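Extracellular solute-binding protein, family 3 (Methylophaga aminisulfidivorans MP, PDB 5SV6) is of unknown function but has a periplasmic binding protein-like architecture and is probably linked to the methanol dehydrogenase system. Local coordinates at residues Y123-Y128 and R248-Q253. Residues are numbered along the deposited sequence; the frame is centred on the assembly and turned at random.
Sequences YYKSGY and RQQFEQ
Gln249 O accepts a 2.9 Å hydrogen bond from Tyr128 N and lies at the edge of the Tyr128 ring, in its plane. The Gln249 side chain turns to other partners, OE1 to Trp143 and NE2 to Val247. Gln250 faces Gly127 in a non-hydrogen-bonded pair, an approach so close that Gly127 CA packs 4.0 Å from Gln250 CA. On the same face the extended Lys125 (CG anti to the backbone N, chi1 -175°) carries its CE to 3.7 Å from Gln250 OE1, while its NZ goes on to a salt bridge with Glu237; Gln250 NE2 is hydrogen-bonded to Ser235 O. Phe251 and Ser126 form the hydrogen-bonded pair: Phe251 N gives a 2.9 Å bond to Ser126 O, and Ser126 N returns a longer one to Phe251 O from above the carbonyl plane. Phe251 CE2 meets the edge of the Tyr128 ring at CE1, 3.9 Å away, and Arg248 CG lies over one face of the Phe251 ring. These antiparallel strands, parts of 118-133 and 247-257, run between the two lobes, as expected of the crossover strands that form the hinge in a periplasmic binding protein fold. At Glu252 the aliphatic part does the touching, CG against CG and CD of Lys125. At Gln253, N bonds almost straight (173°) to Tyr124 O and O accepts a bond from Tyr123 N. Its CB lies over one face of the Tyr124 ring, 4.0 Å from the centroid, a CH-pi contact; a bend at chi2 (-65°) then leads NE2 away to Asp111. A serine in place of Tyr124 would probably leave Gln253 CB and CG without their aromatic floor and open a gap beside Pro217 of helix 216-224.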
loop_
_atom_site.group_PDB
_atom_site.type_symbol
_atom_site.label_atom_id
_atom_site.label_comp_id
_atom_site.label_asym_id
_atom_site.label_seq_id
_atom_site.Cartn_x
_atom_site.Cartn_y
_atom_site.Cartn_z
ATOM N N TYR A 123 -12.218 5.872 2.312
ATOM C CA TYR A 123 -12.102 6.133 3.744
ATOM C C TYR A 123 -10.744 6.722 4.120
ATOM O O TYR A 123 -10.538 7.141 5.255
ATOM C CB TYR A 123 -12.484 4.908 4.602
ATOM C CG TYR A 123 -11.620 3.671 4.404
ATOM C CD1 TYR A 123 -11.921 2.726 3.425
ATOM C CD2 TYR A 123 -10.535 3.431 5.229
ATOM C CE1 TYR A 123 -11.133 1.591 3.255
ATOM C CE2 TYR A 123 -9.755 2.307 5.082
ATOM C CZ TYR A 123 -10.048 1.391 4.095
ATOM O OH TYR A 123 -9.246 0.279 3.966
ATOM N N TYR A 124 -9.822 6.745 3.158
ATOM C CA TYR A 124 -8.637 7.609 3.254
ATOM C C TYR A 124 -7.949 7.809 1.921
ATOM O O TYR A 124 -8.248 7.139 0.944
ATOM C CB TYR A 124 -7.616 7.117 4.296
ATOM C CG TYR A 124 -6.896 5.801 3.997
ATOM C CD1 TYR A 124 -5.525 5.774 3.748
ATOM C CD2 TYR A 124 -7.577 4.593 4.014
ATOM C CE1 TYR A 124 -4.861 4.575 3.494
ATOM C CE2 TYR A 124 -6.926 3.390 3.774
ATOM C CZ TYR A 124 -5.567 3.386 3.517
ATOM O OH TYR A 124 -4.924 2.185 3.288
ATOM N N LYS A 125 -6.992 8.723 1.913
ATOM C CA LYS A 125 -6.155 8.943 0.747
ATOM C C LYS A 125 -4.707 9.019 1.224
ATOM O O LYS A 125 -4.397 9.670 2.231
ATOM C CB LYS A 125 -6.579 10.243 0.049
ATOM C CG LYS A 125 -5.862 10.555 -1.284
ATOM C CD LYS A 125 -6.353 11.910 -1.819
ATOM C CE LYS A 125 -5.676 12.285 -3.130
ATOM N NZ LYS A 125 -6.254 13.529 -3.696
ATOM N N SER A 126 -3.813 8.331 0.529
ATOM C CA SER A 126 -2.399 8.450 0.863
ATOM C C SER A 126 -1.590 8.475 -0.421
ATOM O O SER A 126 -2.152 8.578 -1.503
ATOM C CB SER A 126 -1.956 7.314 1.792
ATOM O OG SER A 126 -0.710 7.623 2.388
ATOM N N GLY A 127 -0.272 8.426 -0.305
ATOM C CA GLY A 127 0.560 8.476 -1.491
ATOM C C GLY A 127 1.849 7.700 -1.358
ATOM O O GLY A 127 2.228 7.285 -0.262
ATOM N N TYR A 128 2.502 7.486 -2.497
ATOM C CA TYR A 128 3.862 6.973 -2.537
ATOM C C TYR A 128 4.747 8.055 -1.944
ATOM O O TYR A 128 4.428 9.233 -2.047
ATOM C CB TYR A 128 4.264 6.648 -3.989
ATOM C CG TYR A 128 3.637 5.358 -4.445
ATOM C CD1 TYR A 128 2.319 5.318 -4.870
ATOM C CD2 TYR A 128 4.349 4.164 -4.395
ATOM C CE1 TYR A 128 1.724 4.129 -5.241
ATOM C CE2 TYR A 128 3.769 2.975 -4.770
ATOM C CZ TYR A 128 2.456 2.962 -5.188
ATOM O OH TYR A 128 1.870 1.772 -5.560
ATOM N N ARG A 248 0.094 9.586 -11.569
ATOM C CA ARG A 248 -0.532 9.727 -10.255
ATOM C C ARG A 248 0.284 9.035 -9.165
ATOM O O ARG A 248 0.709 7.895 -9.337
ATOM C CB ARG A 248 -1.959 9.159 -10.288
ATOM C CG ARG A 248 -2.682 9.192 -8.948
ATOM C CD ARG A 248 -4.170 8.859 -9.106
ATOM N NE ARG A 248 -4.898 9.992 -9.664
ATOM C CZ ARG A 248 -5.318 11.027 -8.939
ATOM N NH1 ARG A 248 -5.086 11.069 -7.625
ATOM N NH2 ARG A 248 -5.971 12.020 -9.524
ATOM N N GLN A 249 0.511 9.727 -8.053
ATOM C CA GLN A 249 1.278 9.165 -6.933
ATOM C C GLN A 249 0.439 9.064 -5.665
ATOM O O GLN A 249 0.891 8.502 -4.666
ATOM C CB GLN A 249 2.487 10.045 -6.625
ATOM C CG GLN A 249 3.239 10.522 -7.844
ATOM C CD GLN A 249 4.214 9.499 -8.358
ATOM O OE1 GLN A 249 5.065 9.016 -7.615
ATOM N NE2 GLN A 249 4.107 9.167 -9.646
ATOM N N GLN A 250 -0.763 9.638 -5.702
ATOM C CA GLN A 250 -1.667 9.650 -4.549
ATOM C C GLN A 250 -2.980 8.971 -4.920
ATOM O O GLN A 250 -3.528 9.228 -5.986
ATOM C CB GLN A 250 -1.939 11.088 -4.088
ATOM C CG GLN A 250 -0.726 11.810 -3.531
ATOM C CD GLN A 250 -1.033 13.241 -3.104
ATOM O OE1 GLN A 250 -2.195 13.621 -2.936
ATOM N NE2 GLN A 250 0.011 14.029 -2.893
ATOM N N PHE A 251 -3.488 8.109 -4.040
ATOM C CA PHE A 251 -4.656 7.286 -4.370
ATOM C C PHE A 251 -5.668 7.214 -3.228
ATOM O O PHE A 251 -5.299 6.959 -2.076
ATOM C CB PHE A 251 -4.213 5.861 -4.736
ATOM C CG PHE A 251 -3.350 5.796 -5.972
ATOM C CD1 PHE A 251 -3.914 5.503 -7.210
ATOM C CD2 PHE A 251 -1.989 6.054 -5.900
ATOM C CE1 PHE A 251 -3.132 5.471 -8.356
ATOM C CE2 PHE A 251 -1.193 6.021 -7.044
ATOM C CZ PHE A 251 -1.767 5.726 -8.274
ATOM N N GLU A 252 -6.942 7.412 -3.560
ATOM C CA GLU A 252 -8.022 7.211 -2.600
ATOM C C GLU A 252 -8.237 5.712 -2.414
ATOM O O GLU A 252 -8.215 4.947 -3.382
ATOM C CB GLU A 252 -9.317 7.878 -3.074
ATOM C CG GLU A 252 -9.267 9.405 -3.048
ATOM C CD GLU A 252 -10.541 10.036 -3.585
ATOM O OE1 GLU A 252 -11.311 9.345 -4.286
ATOM O OE2 GLU A 252 -10.786 11.218 -3.285
ATOM N N GLN A 253 -8.445 5.292 -1.172
ATOM C CA GLN A 253 -8.654 3.874 -0.880
ATOM C C GLN A 253 -10.084 3.582 -0.418
ATOM O O GLN A 253 -10.647 4.328 0.380
ATOM C CB GLN A 253 -7.651 3.402 0.172
ATOM C CG GLN A 253 -6.199 3.595 -0.260
ATOM C CD GLN A 253 -5.846 2.736 -1.455
ATOM O OE1 GLN A 253 -5.828 1.510 -1.359
ATOM N NE2 GLN A 253 -5.593 3.375 -2.599
#